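PDB 1YHT: DspB from Aggregatibacter actinomycetemcomitans, which probably hydrolyses beta-1,6-linked poly-N-acetylglucosamine of the biofilm matrix as a family 20 beta-N-acetylhexosaminidase, thereby releasing cells from the biofilm. Local coordinates for residues W216-I221 against T235-D240; N223-I228 against L263-T268. All coordinates share one frame; numbering follows the deposited sequence.

Interaction 1 (W216-I221 against T235-D240); sequences WNDGLI and TYWSYD
W216 and T235 form a parallel beta bridge, their CA atoms 4.9 Å apart, and N217 N extends it with a weak bond to T235 O (3.4 Å) where strand 212-216 ends. Beyond the bridge, one amide ties the two segments together. N217 OD1 accepts W237 N at 3.0 Å, the donor standing above the carbonyl plane, while ND2 gives a nearly straight bond to S238 O (2.9 Å, 166°) close to its own amide plane. With CG between the backbone N and the carbonyl carbon (chi1 66°), this amide lies almost parallel to the Y236 ring, 13° between planes, with ND2 over one face. D218 adds a second clamp: its OD2 receives W237 NE1 at 2.8 Å on the syn side and lies almost in the indole plane, while the donor is tilted out of the carboxylate plane. OD1 is held by E184 N, in the family's GGDE signature. T235 OG1 sits over one face of the W216 ring, 3.1 Å from CE3, and is bonded to H179. Acetate beside W216 and glycerol near W237, probably from the crystallisation liquor, are consistent with a pocket here; the buried amide and carboxylate would fix W237 in orientation, perhaps at its wall.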
loop_
_atom_site.group_PDB
_atom_site.type_symbol
_atom_site.label_atom_id
_atom_site.label_comp_id
_atom_site.label_asym_id
_atom_site.label_seq_id
_atom_site.Cartn_x
_atom_site.Cartn_y
_atom_site.Cartn_z
ATOM N N TRP A 216 -6.827 3.216 -1.379
ATOM C CA TRP A 216 -6.254 4.423 -1.959
ATOM C C TRP A 216 -7.410 5.342 -2.442
ATOM O O TRP A 216 -8.505 4.852 -2.743
ATOM C CB TRP A 216 -5.286 4.083 -3.122
ATOM C CG TRP A 216 -4.052 3.305 -2.744
ATOM C CD1 TRP A 216 -3.714 2.052 -3.152
ATOM C CD2 TRP A 216 -2.993 3.742 -1.881
ATOM N NE1 TRP A 216 -2.499 1.683 -2.605
ATOM C CE2 TRP A 216 -2.041 2.698 -1.822
ATOM C CE3 TRP A 216 -2.720 4.948 -1.218
ATOM C CZ2 TRP A 216 -0.856 2.799 -1.091
ATOM C CZ3 TRP A 216 -1.569 5.062 -0.514
ATOM C CH2 TRP A 216 -0.629 3.974 -0.438
ATOM N N ASN A 217 -7.189 6.660 -2.493
ATOM C CA ASN A 217 -8.311 7.584 -2.851
ATOM C C ASN A 217 -8.678 7.710 -4.329
ATOM O O ASN A 217 -9.621 8.388 -4.649
ATOM C CB ASN A 217 -8.065 8.990 -2.308
ATOM C CG ASN A 217 -6.892 9.655 -2.948
ATOM O OD1 ASN A 217 -5.753 9.316 -2.659
ATOM N ND2 ASN A 217 -7.155 10.602 -3.854
ATOM N N ASP A 218 -7.936 7.061 -5.218
ATOM C CA ASP A 218 -7.952 7.387 -6.627
ATOM C C ASP A 218 -9.362 7.286 -7.265
ATOM O O ASP A 218 -9.701 8.079 -8.152
ATOM C CB ASP A 218 -7.025 6.490 -7.441
ATOM C CG ASP A 218 -5.611 6.466 -6.945
ATOM O OD1 ASP A 218 -4.706 6.506 -7.789
ATOM O OD2 ASP A 218 -5.413 6.369 -5.709
ATOM N N GLY A 219 -10.138 6.300 -6.814
ATOM C CA GLY A 219 -11.442 6.021 -7.393
ATOM C C GLY A 219 -12.581 6.755 -6.767
ATOM O O GLY A 219 -13.716 6.506 -7.098
ATOM N N LEU A 220 -12.261 7.698 -5.874
ATOM C CA LEU A 220 -13.272 8.457 -5.157
ATOM C C LEU A 220 -13.533 9.729 -5.922
ATOM O O LEU A 220 -12.726 10.677 -5.882
ATOM C CB LEU A 220 -12.817 8.750 -3.713
ATOM C CG LEU A 220 -12.580 7.507 -2.843
ATOM C CD1 LEU A 220 -12.062 7.835 -1.464
ATOM C CD2 LEU A 220 -13.840 6.687 -2.720
ATOM N N ILE A 221 -14.647 9.717 -6.668
ATOM C CA ILE A 221 -15.028 10.856 -7.484
ATOM C C ILE A 221 -16.368 11.398 -7.030
ATOM O O ILE A 221 -17.124 10.713 -6.385
ATOM C CB ILE A 221 -15.023 10.520 -8.977
ATOM C CG1 ILE A 221 -16.134 9.502 -9.329
ATOM C CG2 ILE A 221 -13.616 10.010 -9.418
ATOM C CD1 ILE A 221 -16.268 9.306 -10.814
ATOM N N THR A 235 -6.702 5.916 2.440
ATOM C CA THR A 235 -5.300 6.363 2.432
ATOM C C THR A 235 -5.093 7.347 1.280
ATOM O O THR A 235 -4.964 6.955 0.114
ATOM C CB THR A 235 -4.290 5.125 2.399
ATOM O OG1 THR A 235 -4.509 4.279 1.259
ATOM C CG2 THR A 235 -4.488 4.314 3.606
ATOM N N TYR A 236 -5.124 8.643 1.619
ATOM C CA TYR A 236 -5.228 9.757 0.661
ATOM C C TYR A 236 -3.865 10.303 0.301
ATOM O O TYR A 236 -3.235 11.028 1.111
ATOM C CB TYR A 236 -6.103 10.917 1.229
ATOM C CG TYR A 236 -6.669 11.806 0.138
ATOM C CD1 TYR A 236 -8.025 11.740 -0.220
ATOM C CD2 TYR A 236 -5.851 12.648 -0.607
ATOM C CE1 TYR A 236 -8.555 12.516 -1.287
ATOM C CE2 TYR A 236 -6.358 13.426 -1.637
ATOM C CZ TYR A 236 -7.732 13.390 -1.961
ATOM O OH TYR A 236 -8.246 14.168 -3.025
ATOM N N TRP A 237 -3.397 9.963 -0.897
ATOM C CA TRP A 237 -2.017 10.253 -1.288
ATOM C C TRP A 237 -1.815 11.446 -2.224
ATOM O O TRP A 237 -0.782 12.101 -2.174
ATOM C CB TRP A 237 -1.345 9.043 -1.862
ATOM C CG TRP A 237 -1.821 8.573 -3.182
ATOM C CD1 TRP A 237 -2.950 7.874 -3.447
ATOM C CD2 TRP A 237 -1.154 8.743 -4.428
ATOM N NE1 TRP A 237 -3.038 7.600 -4.779
ATOM C CE2 TRP A 237 -1.952 8.129 -5.413
ATOM C CE3 TRP A 237 0.041 9.356 -4.807
ATOM C CZ2 TRP A 237 -1.585 8.080 -6.751
ATOM C CZ3 TRP A 237 0.428 9.311 -6.153
ATOM C CH2 TRP A 237 -0.384 8.682 -7.110
ATOM N N SER A 238 -2.803 11.682 -3.089
ATOM C CA SER A 238 -2.748 12.798 -4.024
ATOM C C SER A 238 -4.154 13.110 -4.559
ATOM O O SER A 238 -4.945 12.191 -4.838
ATOM C CB SER A 238 -1.845 12.421 -5.184
ATOM O OG SER A 238 -1.655 13.517 -6.054
ATOM N N TYR A 239 -4.434 14.396 -4.746
ATOM C CA TYR A 239 -5.657 14.846 -5.414
ATOM C C TYR A 239 -5.706 14.412 -6.871
ATOM O O TYR A 239 -6.784 14.226 -7.431
ATOM C CB TYR A 239 -5.733 16.382 -5.338
ATOM C CG TYR A 239 -7.099 17.062 -5.268
ATOM C CD1 TYR A 239 -7.165 18.428 -4.995
ATOM C CD2 TYR A 239 -8.304 16.389 -5.515
ATOM C CE1 TYR A 239 -8.360 19.110 -4.928
ATOM C CE2 TYR A 239 -9.537 17.094 -5.477
ATOM C CZ TYR A 239 -9.533 18.466 -5.188
ATOM O OH TYR A 239 -10.684 19.201 -5.094
ATOM N N ASP A 240 -4.552 14.264 -7.507
ATOM C CA ASP A 240 -4.515 14.109 -8.962
ATOM C C ASP A 240 -3.550 13.065 -9.505
ATOM O O ASP A 240 -3.225 13.041 -10.721
ATOM C CB ASP A 240 -4.250 15.489 -9.588
ATOM C CG ASP A 240 -2.962 16.145 -9.065
ATOM O OD1 ASP A 240 -2.057 15.408 -8.580
ATOM O OD2 ASP A 240 -2.870 17.390 -9.153
#

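Interaction 2 (N223-I228 against L263-T268); sequences NTFEQI and LAKGFT
The rings of F225 and F267 approach each other obliquely, with F225 CD1 4.2 Å from F267 CE2. One face of F225 carries the methylene of its own neighbour, E226 CG, set toward the rim of the ring. K265 CG comes at a slant to the outer part of the same ring, 3.8 Å from F225 CE1. At the edge of F267, close to the ring plane, lies the branch methyl of I228, its CG2 3.8 Å from F267 CE1; with CG2 anti to the backbone N of I228, this methyl faces the rim of the ring, while CG1 leads away.

K265 reaches across by bending. Bends at chi2 (-76°) and chi3 (-93°) fold its chain past F225 and carry CE to 3.7 Å from E226 CG, the two side chains crossing at about a right angle. The charged ends come near each other without forming a salt bridge: K265 NZ is 4.2 Å from E226 OE2. Just after K265, G266 closes the end of helix 259-264 as a Schellman motif, with a positive phi of 97° and a bond from G266 N back to L263 O. The reversal turns the chain so that F267 faces the loop and T268 goes on toward strand 269-271.

L262 of that helix touches both phenyl rings, and I196 of helix 192-208 lies against I228. No hydrogen bond joins the two segments. Cohesion therefore rests on carbon contacts, buried around F267 and I228 and shading outward to the exposed K265 and E226, whose opposite charges probably add only a modest, solvent-screened attraction.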
loop_
_atom_site.group_PDB
_atom_site.type_symbol
_atom_site.label_atom_id
_atom_site.label_comp_id
_atom_site.label_asym_id
_atom_site.label_seq_id
_atom_site.Cartn_x
_atom_site.Cartn_y
_atom_site.Cartn_z
ATOM N N ASN A 223 -19.119 12.105 -8.628
ATOM C CA ASN A 223 -20.273 11.455 -9.246
ATOM C C ASN A 223 -20.780 10.241 -8.535
ATOM O O ASN A 223 -21.974 9.949 -8.632
ATOM C CB ASN A 223 -19.963 10.987 -10.679
ATOM C CG ASN A 223 -20.053 12.089 -11.673
ATOM O OD1 ASN A 223 -20.478 13.205 -11.344
ATOM N ND2 ASN A 223 -19.619 11.807 -12.897
ATOM N N THR A 224 -19.888 9.535 -7.839
ATOM C CA THR A 224 -20.185 8.182 -7.322
ATOM C C THR A 224 -19.759 7.904 -5.863
ATOM O O THR A 224 -20.142 6.903 -5.308
ATOM C CB THR A 224 -19.505 7.119 -8.203
ATOM O OG1 THR A 224 -18.083 7.303 -8.202
ATOM C CG2 THR A 224 -20.024 7.128 -9.658
ATOM N N PHE A 225 -18.938 8.752 -5.253
ATOM C CA PHE A 225 -18.346 8.364 -3.964
ATOM C C PHE A 225 -19.341 8.123 -2.852
ATOM O O PHE A 225 -19.059 7.385 -1.950
ATOM C CB PHE A 225 -17.232 9.312 -3.502
ATOM C CG PHE A 225 -17.713 10.522 -2.784
ATOM C CD1 PHE A 225 -17.384 10.719 -1.440
ATOM C CD2 PHE A 225 -18.470 11.488 -3.443
ATOM C CE1 PHE A 225 -17.803 11.877 -0.759
ATOM C CE2 PHE A 225 -18.894 12.648 -2.775
ATOM C CZ PHE A 225 -18.558 12.842 -1.432
ATOM N N GLU A 226 -20.512 8.743 -2.925
ATOM C CA GLU A 226 -21.523 8.559 -1.932
ATOM C C GLU A 226 -22.120 7.156 -1.978
ATOM O O GLU A 226 -22.814 6.803 -1.050
ATOM C CB GLU A 226 -22.613 9.622 -2.077
ATOM C CG GLU A 226 -22.077 11.058 -2.007
ATOM C CD GLU A 226 -23.091 12.113 -2.403
ATOM O OE1 GLU A 226 -23.383 12.291 -3.618
ATOM O OE2 GLU A 226 -23.616 12.742 -1.471
ATOM N N GLN A 227 -21.809 6.351 -3.009
ATOM C CA GLN A 227 -22.235 4.933 -3.089
ATOM C C GLN A 227 -21.268 3.958 -2.381
ATOM O O GLN A 227 -21.555 2.797 -2.205
ATOM C CB GLN A 227 -22.325 4.507 -4.563
ATOM C CG GLN A 227 -23.341 5.298 -5.385
ATOM C CD GLN A 227 -23.147 5.152 -6.884
ATOM O OE1 GLN A 227 -22.946 4.059 -7.377
ATOM N NE2 GLN A 227 -23.172 6.270 -7.609
ATOM N N ILE A 228 -20.114 4.461 -1.978
ATOM C CA ILE A 228 -19.059 3.655 -1.343
ATOM C C ILE A 228 -19.458 3.394 0.083
ATOM O O ILE A 228 -20.023 4.276 0.724
ATOM C CB ILE A 228 -17.682 4.464 -1.406
ATOM C CG1 ILE A 228 -17.036 4.239 -2.749
ATOM C CG2 ILE A 228 -16.725 4.094 -0.303
ATOM C CD1 ILE A 228 -16.280 2.893 -2.844
ATOM N N LEU A 263 -13.794 14.116 4.581
ATOM C CA LEU A 263 -13.959 14.358 6.031
ATOM C C LEU A 263 -15.358 14.859 6.343
ATOM O O LEU A 263 -15.991 14.424 7.307
ATOM C CB LEU A 263 -12.938 15.381 6.507
ATOM C CG LEU A 263 -11.468 14.971 6.429
ATOM C CD1 LEU A 263 -10.596 16.079 6.942
ATOM C CD2 LEU A 263 -11.195 13.685 7.183
ATOM N N ALA A 264 -15.839 15.759 5.482
ATOM C CA ALA A 264 -17.190 16.324 5.637
ATOM C C ALA A 264 -18.267 15.255 5.553
ATOM O O ALA A 264 -19.263 15.363 6.261
ATOM C CB ALA A 264 -17.433 17.367 4.635
ATOM N N LYS A 265 -18.062 14.231 4.707
ATOM C CA LYS A 265 -18.956 13.098 4.637
ATOM C C LYS A 265 -18.759 12.053 5.730
ATOM O O LYS A 265 -19.488 11.107 5.778
ATOM C CB LYS A 265 -18.907 12.426 3.262
ATOM C CG LYS A 265 -19.872 13.045 2.232
ATOM C CD LYS A 265 -21.340 12.619 2.469
ATOM C CE LYS A 265 -21.673 11.376 1.615
ATOM N NZ LYS A 265 -22.860 10.564 2.019
ATOM N N GLY A 266 -17.804 12.205 6.619
ATOM C CA GLY A 266 -17.662 11.238 7.700
ATOM C C GLY A 266 -16.636 10.126 7.515
ATOM O O GLY A 266 -16.533 9.239 8.361
ATOM N N PHE A 267 -15.870 10.158 6.431
ATOM C CA PHE A 267 -14.895 9.109 6.186
ATOM C C PHE A 267 -13.736 9.200 7.131
ATOM O O PHE A 267 -13.244 10.288 7.441
ATOM C CB PHE A 267 -14.366 9.155 4.741
ATOM C CG PHE A 267 -15.312 8.547 3.744
ATOM C CD1 PHE A 267 -15.231 7.215 3.415
ATOM C CD2 PHE A 267 -16.308 9.316 3.163
ATOM C CE1 PHE A 267 -16.127 6.647 2.511
ATOM C CE2 PHE A 267 -17.213 8.769 2.243
ATOM C CZ PHE A 267 -17.126 7.450 1.898
ATOM N N THR A 268 -13.256 8.015 7.532
ATOM C CA THR A 268 -11.919 7.880 8.076
ATOM C C THR A 268 -10.916 8.095 6.962
ATOM O O THR A 268 -10.952 7.417 5.942
ATOM C CB THR A 268 -11.756 6.495 8.686
ATOM O OG1 THR A 268 -12.720 6.371 9.729
ATOM C CG2 THR A 268 -10.385 6.277 9.243
#

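Overall arrangement
Both contacts belong to one sector of the beta/alpha barrel, where the parallel strands 212-216, 233-236 and 269-271 stand side by side. Their segments alternate along the chain: 216-221, 223-228, 235-240, then 263-268. The connection between the first two strands contains no regular helix, and 223-228 meets the turn after helix 259-264 on the outside, while 216-221 meets 235-240 at the C-terminal ends of the strands, where the active sites of such barrels lie. The centres are 12 Å apart, interaction 1 about 13 Å and interaction 2 about 21 Å from the centre of the chain. L220 CD2 packs on I228 CG1 at 4.0 Å, so the two contacts touch through this apolar pair.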